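Local atomic coordinates of putative peptidase (Parabacteroides merdae, PDB entry 4L8K), a protein that probably hydrolyses peptide bonds as a serine peptidase of family S41, whose catalytic domain shares the ClpP/crotonase fold. Residues A[90-99]-A[289-300]; A[105-113]-A[123-132]. One frame throughout, in Å; residues are numbered along the deposited sequence.

Contact 1: residues A[90-99]-A[289-300]; sequences NFYKEIQDNY and AITGEDIMKGRD
Tyr99 OH is held by two partners: it accepts a hydrogen bond from the backbone N-H of Asp300, with N 2.9 Å from OH and the bond almost straight (173°), and it is also hydrogen-bonded to Glu304. The amide comes to the edge of the phenol ring, near its plane, while the carboxylate plane of Asp300 stands almost perpendicular to the ring. Beside it, the amide group of Asn98 reaches across so that ND2 donates to Gly298 O at 2.7 Å, in the carbonyl plane and on a lone pair. Gly298 closes helix 292-296 with a Schellman motif; its positive phi favours glycine, and a CB here would collide with Asn98 ND2. Next to these bonds Ile95 supplies the apolar part of the contact. With CG1 beside the backbone N (chi1 -65°), its CD1 rests on Gly298 CA at 3.5 Å, and CG2 lies against the backbone of Arg299 and Asp300. Farther along, the Tyr92 and Ile295 side chains cross at about a right angle, Tyr92 CE2 meeting Ile295 CD1 at 3.7 Å. Asn90 OD1 takes the N-H of Ile290 at 3.0 Å, and a water joins the same oxygen to Ile290 O. Asp300 also N-caps helix 301-311 and forms a salt bridge with Arg155; the contact thus sets helix 93-100 against helix 292-296 and the start of helix 301-311.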
loop_
_atom_site.group_PDB
_atom_site.type_symbol
_atom_site.label_atom_id
_atom_site.label_comp_id
_atom_site.label_asym_id
_atom_site.label_seq_id
_atom_site.Cartn_x
_atom_site.Cartn_y
_atom_site.Cartn_z
ATOM N N ASN A 90 4.572 -0.877 -13.879
ATOM C CA ASN A 90 3.351 -0.068 -14.159
ATOM C C ASN A 90 3.498 1.381 -13.753
ATOM O O ASN A 90 2.493 2.071 -13.501
ATOM C CB ASN A 90 2.083 -0.695 -13.519
ATOM C CG ASN A 90 1.546 -1.850 -14.342
ATOM O OD1 ASN A 90 1.574 -1.824 -15.565
ATOM N ND2 ASN A 90 1.083 -2.895 -13.703
ATOM N N PHE A 91 4.757 1.871 -13.764
ATOM C CA PHE A 91 5.125 3.262 -13.460
ATOM C C PHE A 91 6.560 3.483 -13.912
ATOM O O PHE A 91 7.408 2.633 -13.656
ATOM C CB PHE A 91 4.983 3.587 -11.941
ATOM C CG PHE A 91 5.318 5.017 -11.587
ATOM C CD1 PHE A 91 4.367 6.027 -11.724
ATOM C CD2 PHE A 91 6.596 5.363 -11.166
ATOM C CE1 PHE A 91 4.687 7.361 -11.444
ATOM C CE2 PHE A 91 6.924 6.698 -10.887
ATOM C CZ PHE A 91 5.964 7.684 -11.025
ATOM N N TYR A 92 6.823 4.606 -14.593
ATOM C CA TYR A 92 8.153 5.002 -15.053
ATOM C C TYR A 92 8.215 6.487 -14.934
ATOM O O TYR A 92 7.393 7.193 -15.545
ATOM C CB TYR A 92 8.444 4.538 -16.507
ATOM C CG TYR A 92 8.311 3.039 -16.694
ATOM C CD1 TYR A 92 9.359 2.180 -16.370
ATOM C CD2 TYR A 92 7.114 2.474 -17.138
ATOM C CE1 TYR A 92 9.231 0.796 -16.521
ATOM C CE2 TYR A 92 6.973 1.098 -17.274
ATOM C CZ TYR A 92 8.036 0.265 -16.979
ATOM O OH TYR A 92 7.892 -1.087 -17.131
ATOM N N LYS A 93 9.143 6.975 -14.115
ATOM C CA LYS A 93 9.357 8.401 -13.868
ATOM C C LYS A 93 9.612 9.150 -15.200
ATOM O O LYS A 93 9.054 10.227 -15.415
ATOM C CB LYS A 93 10.541 8.562 -12.879
ATOM C CG LYS A 93 11.084 9.977 -12.669
ATOM C CD LYS A 93 10.250 10.819 -11.692
ATOM C CE LYS A 93 10.894 12.146 -11.319
ATOM N NZ LYS A 93 11.270 12.990 -12.504
ATOM N N GLU A 94 10.407 8.552 -16.103
ATOM C CA GLU A 94 10.768 9.139 -17.406
ATOM C C GLU A 94 9.515 9.352 -18.276
ATOM O O GLU A 94 9.427 10.365 -18.971
ATOM C CB GLU A 94 11.812 8.267 -18.145
ATOM C CG GLU A 94 13.121 8.097 -17.384
ATOM C CD GLU A 94 13.193 7.116 -16.215
ATOM O OE1 GLU A 94 12.231 6.337 -15.989
ATOM O OE2 GLU A 94 14.241 7.132 -15.527
ATOM N N ILE A 95 8.536 8.423 -18.217
ATOM C CA ILE A 95 7.281 8.568 -18.966
ATOM C C ILE A 95 6.388 9.617 -18.245
ATOM O O ILE A 95 5.769 10.450 -18.899
ATOM C CB ILE A 95 6.568 7.203 -19.163
ATOM C CG1 ILE A 95 7.375 6.224 -20.060
ATOM C CG2 ILE A 95 5.121 7.366 -19.668
ATOM C CD1 ILE A 95 7.608 6.479 -21.546
ATOM N N GLN A 96 6.367 9.596 -16.906
ATOM C CA GLN A 96 5.628 10.563 -16.105
ATOM C C GLN A 96 6.121 12.021 -16.393
ATOM O O GLN A 96 5.297 12.946 -16.439
ATOM C CB GLN A 96 5.735 10.225 -14.623
ATOM C CG GLN A 96 4.824 11.099 -13.764
ATOM C CD GLN A 96 5.177 11.033 -12.308
ATOM O OE1 GLN A 96 6.344 11.120 -11.906
ATOM N NE2 GLN A 96 4.153 10.884 -11.488
ATOM N N ASP A 97 7.451 12.200 -16.636
ATOM C CA ASP A 97 8.075 13.488 -17.008
ATOM C C ASP A 97 7.400 14.106 -18.237
ATOM O O ASP A 97 7.361 15.326 -18.343
ATOM C CB ASP A 97 9.588 13.340 -17.285
ATOM C CG ASP A 97 10.447 13.021 -16.068
ATOM O OD1 ASP A 97 10.022 13.332 -14.940
ATOM O OD2 ASP A 97 11.544 12.446 -16.246
ATOM N N ASN A 98 6.836 13.279 -19.144
ATOM C CA ASN A 98 6.142 13.780 -20.331
ATOM C C ASN A 98 4.806 14.457 -19.992
ATOM O O ASN A 98 4.307 15.247 -20.787
ATOM C CB ASN A 98 5.919 12.658 -21.336
ATOM C CG ASN A 98 7.198 12.118 -21.897
ATOM O OD1 ASN A 98 8.232 12.776 -21.861
ATOM N ND2 ASN A 98 7.157 10.901 -22.421
ATOM N N TYR A 99 4.240 14.147 -18.832
ATOM C CA TYR A 99 2.982 14.695 -18.339
ATOM C C TYR A 99 3.234 15.831 -17.363
ATOM O O TYR A 99 2.591 16.880 -17.466
ATOM C CB TYR A 99 2.118 13.597 -17.677
ATOM C CG TYR A 99 1.714 12.507 -18.652
ATOM C CD1 TYR A 99 2.562 11.433 -18.919
ATOM C CD2 TYR A 99 0.510 12.579 -19.350
ATOM C CE1 TYR A 99 2.223 10.461 -19.860
ATOM C CE2 TYR A 99 0.147 11.590 -20.269
ATOM C CZ TYR A 99 1.013 10.538 -20.527
ATOM O OH TYR A 99 0.683 9.567 -21.442
ATOM N N ALA A 289 -2.591 -1.822 -17.476
ATOM C CA ALA A 289 -1.145 -2.034 -17.429
ATOM C C ALA A 289 -0.460 -1.165 -18.462
ATOM O O ALA A 289 -0.976 -1.044 -19.577
ATOM C CB ALA A 289 -0.802 -3.521 -17.690
ATOM N N ILE A 290 0.716 -0.589 -18.124
ATOM C CA ILE A 290 1.508 0.174 -19.105
ATOM C C ILE A 290 1.988 -0.825 -20.192
ATOM O O ILE A 290 2.509 -1.891 -19.872
ATOM C CB ILE A 290 2.664 0.994 -18.470
ATOM C CG1 ILE A 290 2.084 2.081 -17.517
ATOM C CG2 ILE A 290 3.555 1.651 -19.574
ATOM C CD1 ILE A 290 3.143 2.943 -16.838
ATOM N N THR A 291 1.712 -0.504 -21.460
ATOM C CA THR A 291 2.073 -1.381 -22.564
ATOM C C THR A 291 3.429 -1.021 -23.128
ATOM O O THR A 291 3.858 0.132 -23.034
ATOM C CB THR A 291 1.002 -1.359 -23.644
ATOM O OG1 THR A 291 0.972 -0.061 -24.220
ATOM C CG2 THR A 291 -0.360 -1.742 -23.104
ATOM N N GLY A 292 4.073 -2.010 -23.722
ATOM C CA GLY A 292 5.377 -1.860 -24.370
ATOM C C GLY A 292 5.362 -0.840 -25.505
ATOM O O GLY A 292 6.316 -0.071 -25.642
ATOM N N GLU A 293 4.250 -0.764 -26.278
ATOM C CA GLU A 293 4.129 0.191 -27.371
ATOM C C GLU A 293 3.822 1.608 -26.852
ATOM O O GLU A 293 4.167 2.573 -27.527
ATOM C CB GLU A 293 3.096 -0.259 -28.432
ATOM C CG GLU A 293 1.651 -0.398 -27.958
ATOM C CD GLU A 293 1.266 -1.700 -27.276
ATOM O OE1 GLU A 293 2.153 -2.545 -26.998
ATOM O OE2 GLU A 293 0.054 -1.875 -27.026
ATOM N N ASP A 294 3.194 1.751 -25.680
ATOM C CA ASP A 294 2.959 3.095 -25.149
ATOM C C ASP A 294 4.264 3.723 -24.641
ATOM O O ASP A 294 4.426 4.940 -24.776
ATOM C CB ASP A 294 1.881 3.122 -24.054
ATOM C CG ASP A 294 0.490 3.330 -24.625
ATOM O OD1 ASP A 294 0.383 3.866 -25.760
ATOM O OD2 ASP A 294 -0.489 3.060 -23.905
ATOM N N ILE A 295 5.185 2.899 -24.075
ATOM C CA ILE A 295 6.500 3.321 -23.580
ATOM C C ILE A 295 7.270 3.898 -24.757
ATOM O O ILE A 295 7.861 4.981 -24.641
ATOM C CB ILE A 295 7.251 2.128 -22.910
ATOM C CG1 ILE A 295 6.658 1.821 -21.518
ATOM C CG2 ILE A 295 8.789 2.356 -22.845
ATOM C CD1 ILE A 295 7.031 0.423 -20.929
HETATM N N MSE A 296 7.213 3.174 -25.905
HETATM C CA MSE A 296 7.859 3.567 -27.158
HETATM C C MSE A 296 7.281 4.874 -27.722
HETATM O O MSE A 296 7.942 5.560 -28.497
HETATM C CB MSE A 296 7.717 2.444 -28.178
HETATM C CG MSE A 296 8.523 1.230 -27.806
HETATM SE SE MSE A 296 8.386 -0.108 -29.128
HETATM C CE MSE A 296 9.977 -1.130 -28.631
ATOM N N LYS A 297 6.046 5.223 -27.336
ATOM C CA LYS A 297 5.400 6.466 -27.778
ATOM C C LYS A 297 5.517 7.551 -26.691
ATOM O O LYS A 297 4.983 8.637 -26.867
ATOM C CB LYS A 297 3.928 6.230 -28.137
ATOM C CG LYS A 297 3.711 5.359 -29.370
ATOM C CD LYS A 297 2.237 5.081 -29.558
ATOM C CE LYS A 297 2.004 3.703 -30.131
ATOM N NZ LYS A 297 0.634 3.212 -29.849
ATOM N N GLY A 298 6.219 7.233 -25.594
ATOM C CA GLY A 298 6.405 8.078 -24.410
ATOM C C GLY A 298 5.121 8.297 -23.633
ATOM O O GLY A 298 4.978 9.311 -22.932
ATOM N N ARG A 299 4.173 7.338 -23.757
ATOM C CA ARG A 299 2.845 7.412 -23.130
ATOM C C ARG A 299 2.693 6.488 -21.942
ATOM O O ARG A 299 3.260 5.389 -21.921
ATOM C CB ARG A 299 1.761 7.045 -24.154
ATOM C CG ARG A 299 1.485 8.102 -25.207
ATOM C CD ARG A 299 0.752 7.481 -26.393
ATOM N NE ARG A 299 -0.475 6.762 -26.010
ATOM C CZ ARG A 299 -1.698 7.284 -26.037
ATOM N NH1 ARG A 299 -1.886 8.541 -26.423
ATOM N NH2 ARG A 299 -2.744 6.551 -25.693
ATOM N N ASP A 300 1.879 6.919 -20.969
ATOM C CA ASP A 300 1.545 6.114 -19.803
ATOM C C ASP A 300 0.129 5.613 -20.041
ATOM O O ASP A 300 -0.809 6.404 -19.985
ATOM C CB ASP A 300 1.668 6.966 -18.496
ATOM C CG ASP A 300 1.457 6.213 -17.185
ATOM O OD1 ASP A 300 0.527 5.381 -17.113
ATOM O OD2 ASP A 300 2.190 6.499 -16.208
HETATM O O HOH W 1 3.010 -3.114 -17.737
HETATM O O HOH W 2 4.674 6.140 -15.985
#

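Contact 2: residues A[105-113]-A[123-132]; sequences KIAGGMKYK and VYYGSFSSGV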
loop_
_atom_site.group_PDB
_atom_site.type_symbol
_atom_site.label_atom_id
_atom_site.label_comp_id
_atom_site.label_asym_id
_atom_site.label_seq_id
_atom_site.Cartn_x
_atom_site.Cartn_y
_atom_site.Cartn_z
ATOM N N LYS A 105 3.418 22.118 -10.485
ATOM C CA LYS A 105 3.421 22.845 -9.222
ATOM C C LYS A 105 3.795 21.917 -8.086
ATOM O O LYS A 105 3.530 20.717 -8.172
ATOM C CB LYS A 105 2.037 23.473 -8.964
ATOM C CG LYS A 105 1.341 24.125 -10.168
ATOM C CD LYS A 105 1.954 25.437 -10.515
ATOM C CE LYS A 105 1.060 26.180 -11.468
ATOM N NZ LYS A 105 1.719 27.410 -11.974
ATOM N N ILE A 106 4.407 22.471 -7.008
ATOM C CA ILE A 106 4.829 21.707 -5.821
ATOM C C ILE A 106 4.100 22.249 -4.583
ATOM O O ILE A 106 4.281 23.401 -4.231
ATOM C CB ILE A 106 6.377 21.715 -5.631
ATOM C CG1 ILE A 106 7.070 20.999 -6.800
ATOM C CG2 ILE A 106 6.762 21.087 -4.265
ATOM C CD1 ILE A 106 8.602 21.258 -6.915
ATOM N N ALA A 107 3.278 21.411 -3.939
ATOM C CA ALA A 107 2.539 21.774 -2.717
ATOM C C ALA A 107 2.770 20.657 -1.688
ATOM O O ALA A 107 2.099 19.608 -1.728
ATOM C CB ALA A 107 1.055 21.949 -3.021
ATOM N N GLY A 108 3.776 20.862 -0.836
ATOM C CA GLY A 108 4.205 19.865 0.135
ATOM C C GLY A 108 4.775 18.677 -0.615
ATOM O O GLY A 108 5.574 18.858 -1.533
ATOM N N GLY A 109 4.297 17.478 -0.291
ATOM C CA GLY A 109 4.716 16.244 -0.941
ATOM C C GLY A 109 4.013 15.966 -2.261
ATOM O O GLY A 109 4.238 14.922 -2.863
HETATM N N MSE A 110 3.166 16.888 -2.741
HETATM C CA MSE A 110 2.445 16.733 -4.018
HETATM C C MSE A 110 3.081 17.496 -5.176
HETATM O O MSE A 110 3.514 18.650 -5.025
HETATM C CB MSE A 110 0.984 17.219 -3.918
HETATM C CG MSE A 110 0.115 16.388 -3.001
HETATM SE SE MSE A 110 -1.714 17.135 -2.879
HETATM C CE MSE A 110 -1.323 19.023 -2.368
ATOM N N LYS A 111 3.044 16.854 -6.352
ATOM C CA LYS A 111 3.378 17.429 -7.646
ATOM C C LYS A 111 2.057 17.497 -8.367
ATOM O O LYS A 111 1.322 16.491 -8.370
ATOM C CB LYS A 111 4.400 16.603 -8.448
ATOM C CG LYS A 111 5.773 16.484 -7.831
ATOM C CD LYS A 111 6.636 15.645 -8.764
ATOM C CE LYS A 111 8.058 15.484 -8.290
ATOM N NZ LYS A 111 8.791 14.534 -9.194
ATOM N N TYR A 112 1.688 18.673 -8.922
ATOM C CA TYR A 112 0.380 18.726 -9.558
ATOM C C TYR A 112 0.384 19.592 -10.809
ATOM O O TYR A 112 1.154 20.540 -10.929
ATOM C CB TYR A 112 -0.727 19.122 -8.564
ATOM C CG TYR A 112 -0.677 20.545 -8.043
ATOM C CD1 TYR A 112 0.156 20.894 -6.973
ATOM C CD2 TYR A 112 -1.534 21.521 -8.544
ATOM C CE1 TYR A 112 0.178 22.204 -6.465
ATOM C CE2 TYR A 112 -1.534 22.827 -8.033
ATOM C CZ TYR A 112 -0.682 23.163 -6.992
ATOM O OH TYR A 112 -0.699 24.463 -6.519
ATOM N N LYS A 113 -0.462 19.227 -11.764
ATOM C CA LYS A 113 -0.570 19.912 -13.049
ATOM C C LYS A 113 -1.896 19.597 -13.741
ATOM O O LYS A 113 -2.377 18.468 -13.669
ATOM C CB LYS A 113 0.601 19.467 -13.957
ATOM C CG LYS A 113 0.802 20.321 -15.190
ATOM C CD LYS A 113 1.908 19.792 -16.037
ATOM C CE LYS A 113 2.116 20.625 -17.266
ATOM N NZ LYS A 113 3.379 20.236 -17.950
ATOM N N VAL A 123 -2.531 14.831 -9.962
ATOM C CA VAL A 123 -1.702 14.904 -8.756
ATOM C C VAL A 123 -0.845 13.633 -8.672
ATOM O O VAL A 123 -1.360 12.526 -8.804
ATOM C CB VAL A 123 -2.514 15.111 -7.422
ATOM C CG1 VAL A 123 -1.586 15.260 -6.212
ATOM C CG2 VAL A 123 -3.476 16.300 -7.501
ATOM N N TYR A 124 0.456 13.796 -8.441
ATOM C CA TYR A 124 1.318 12.678 -8.097
ATOM C C TYR A 124 1.734 12.847 -6.631
ATOM O O TYR A 124 2.274 13.891 -6.232
ATOM C CB TYR A 124 2.543 12.500 -9.003
ATOM C CG TYR A 124 3.326 11.268 -8.596
ATOM C CD1 TYR A 124 2.755 9.998 -8.676
ATOM C CD2 TYR A 124 4.604 11.373 -8.055
ATOM C CE1 TYR A 124 3.445 8.862 -8.256
ATOM C CE2 TYR A 124 5.320 10.240 -7.662
ATOM C CZ TYR A 124 4.721 8.988 -7.733
ATOM O OH TYR A 124 5.359 7.860 -7.293
ATOM N N TYR A 125 1.434 11.835 -5.824
ATOM C CA TYR A 125 1.804 11.821 -4.418
ATOM C C TYR A 125 2.673 10.569 -4.186
ATOM O O TYR A 125 2.158 9.461 -4.024
ATOM C CB TYR A 125 0.547 11.872 -3.524
ATOM C CG TYR A 125 0.881 12.113 -2.065
ATOM C CD1 TYR A 125 1.627 13.220 -1.673
ATOM C CD2 TYR A 125 0.438 11.245 -1.078
ATOM C CE1 TYR A 125 1.934 13.447 -0.329
ATOM C CE2 TYR A 125 0.728 11.471 0.268
ATOM C CZ TYR A 125 1.456 12.588 0.639
ATOM O OH TYR A 125 1.758 12.815 1.954
ATOM N N GLY A 126 3.988 10.760 -4.246
ATOM C CA GLY A 126 4.950 9.668 -4.165
ATOM C C GLY A 126 5.200 9.048 -2.812
ATOM O O GLY A 126 5.697 7.921 -2.738
ATOM N N SER A 127 4.942 9.786 -1.727
ATOM C CA SER A 127 5.252 9.283 -0.386
ATOM C C SER A 127 4.351 9.873 0.675
ATOM O O SER A 127 4.271 11.092 0.763
ATOM C CB SER A 127 6.714 9.602 -0.035
ATOM O OG SER A 127 7.022 9.128 1.268
ATOM N N PHE A 128 3.759 9.023 1.536
ATOM C CA PHE A 128 2.968 9.487 2.681
ATOM C C PHE A 128 3.898 9.961 3.832
ATOM O O PHE A 128 3.393 10.335 4.886
ATOM C CB PHE A 128 1.935 8.423 3.169
ATOM C CG PHE A 128 0.686 8.368 2.322
ATOM C CD1 PHE A 128 -0.342 9.274 2.516
ATOM C CD2 PHE A 128 0.580 7.470 1.273
ATOM C CE1 PHE A 128 -1.472 9.259 1.692
ATOM C CE2 PHE A 128 -0.551 7.454 0.451
ATOM C CZ PHE A 128 -1.579 8.331 0.682
ATOM N N SER A 129 5.258 9.962 3.614
ATOM C CA SER A 129 6.279 10.473 4.542
ATOM C C SER A 129 6.557 11.940 4.243
ATOM O O SER A 129 7.090 12.660 5.074
ATOM C CB SER A 129 7.571 9.669 4.447
ATOM O OG SER A 129 7.420 8.381 5.016
ATOM N N SER A 130 6.199 12.382 3.044
ATOM C CA SER A 130 6.321 13.770 2.621
ATOM C C SER A 130 4.975 14.428 2.889
ATOM O O SER A 130 3.989 14.116 2.228
ATOM C CB SER A 130 6.736 13.846 1.152
ATOM O OG SER A 130 7.396 15.072 0.891
ATOM N N GLY A 131 4.941 15.263 3.914
ATOM C CA GLY A 131 3.753 15.958 4.387
ATOM C C GLY A 131 2.992 16.848 3.431
ATOM O O GLY A 131 3.559 17.486 2.533
ATOM N N VAL A 132 1.682 16.919 3.676
ATOM C CA VAL A 132 0.753 17.750 2.916
ATOM C C VAL A 132 -0.050 18.517 3.960
ATOM O O VAL A 132 -0.623 17.907 4.850
ATOM C CB VAL A 132 -0.107 16.903 1.901
ATOM C CG1 VAL A 132 -1.335 17.628 1.440
ATOM C CG2 VAL A 132 0.714 16.504 0.690
HETATM O O HOH W 3 4.810 13.379 -5.102
HETATM O O HOH W 4 5.128 12.523 -1.572
#
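Met110, a selenomethionine, lies amid Val123, Tyr125 and Val132, and its CG is the common meeting point. Val132 crosses it at about a right angle, CG2 coming to 3.7 Å from Met110 CG, whereas Val123 and Tyr125 run at a slant to it. With CG beside the backbone N (chi1 -66°) and chi2 extended, SE comes 3.8 Å from Val123 CG1; the bend at chi3 then carries CE toward Val132 CG1. A long, unbranched methionine-type chain suits this place, since it can follow two valines and a ring at once. On the same face Tyr112 CB touches Val123 CG2, and helix 134-143 packs against Tyr112, Val123 and Val132. Strands 110-115 and 120-125 form an antiparallel hairpin at the edge region of the seven-stranded mixed sheet of the S41 catalytic domain. Here Lys111 and Tyr124 are the hydrogen-bonded pair: Lys111 N to Tyr124 O is 3.1 Å, and Tyr124 N to Lys111 O is 2.8 Å. Tyr125 turns its ring edge to Gly109 O, which lies 3.3 Å from CD1, while Tyr125 OH donates to Ser130 O at 2.6 Å and so ties the strand to the loop that follows. Without the phenol ring, an alanine here would probably leave Ser130 O lacking this donor, untie the strand from its loop and open a gap beside Met110 CG. Gly108 and Gly109 belong to a type II' turn; a CB on either would strike the carbonyl oxygen of Gly131 or Ser130. That closeness lets Gly109 N donate to Gly131 O at 2.9 Å, from above the carbonyl plane, while two waters donate to Gly109 O and accept from Gly126 N and Ser127 N respectively.

How the contacts relate
The centres of the two contacts lie about 20 Å apart, and helix 93-100, part of contact 1, packs against contact 2. In chain order, 90-99 comes first, both segments of contact 2 follow, and 289-300 returns much later, so contact 1 brings together parts of the chain some 190 residues apart while contact 2 is local. Helix 93-100 and the residues just before it lie on the sheet face that carries Lys111 and Tyr124: Phe91 CE1 and Tyr124 CE1 are 3.7 Å apart, and Gln96 packs on Tyr124. Arg155 reaches both, its side chain salt-bridged to Asp300 and its backbone O hydrogen-bonded to Tyr124 OH. Late helices are thereby linked to the hairpin edge of the seven-stranded sheet.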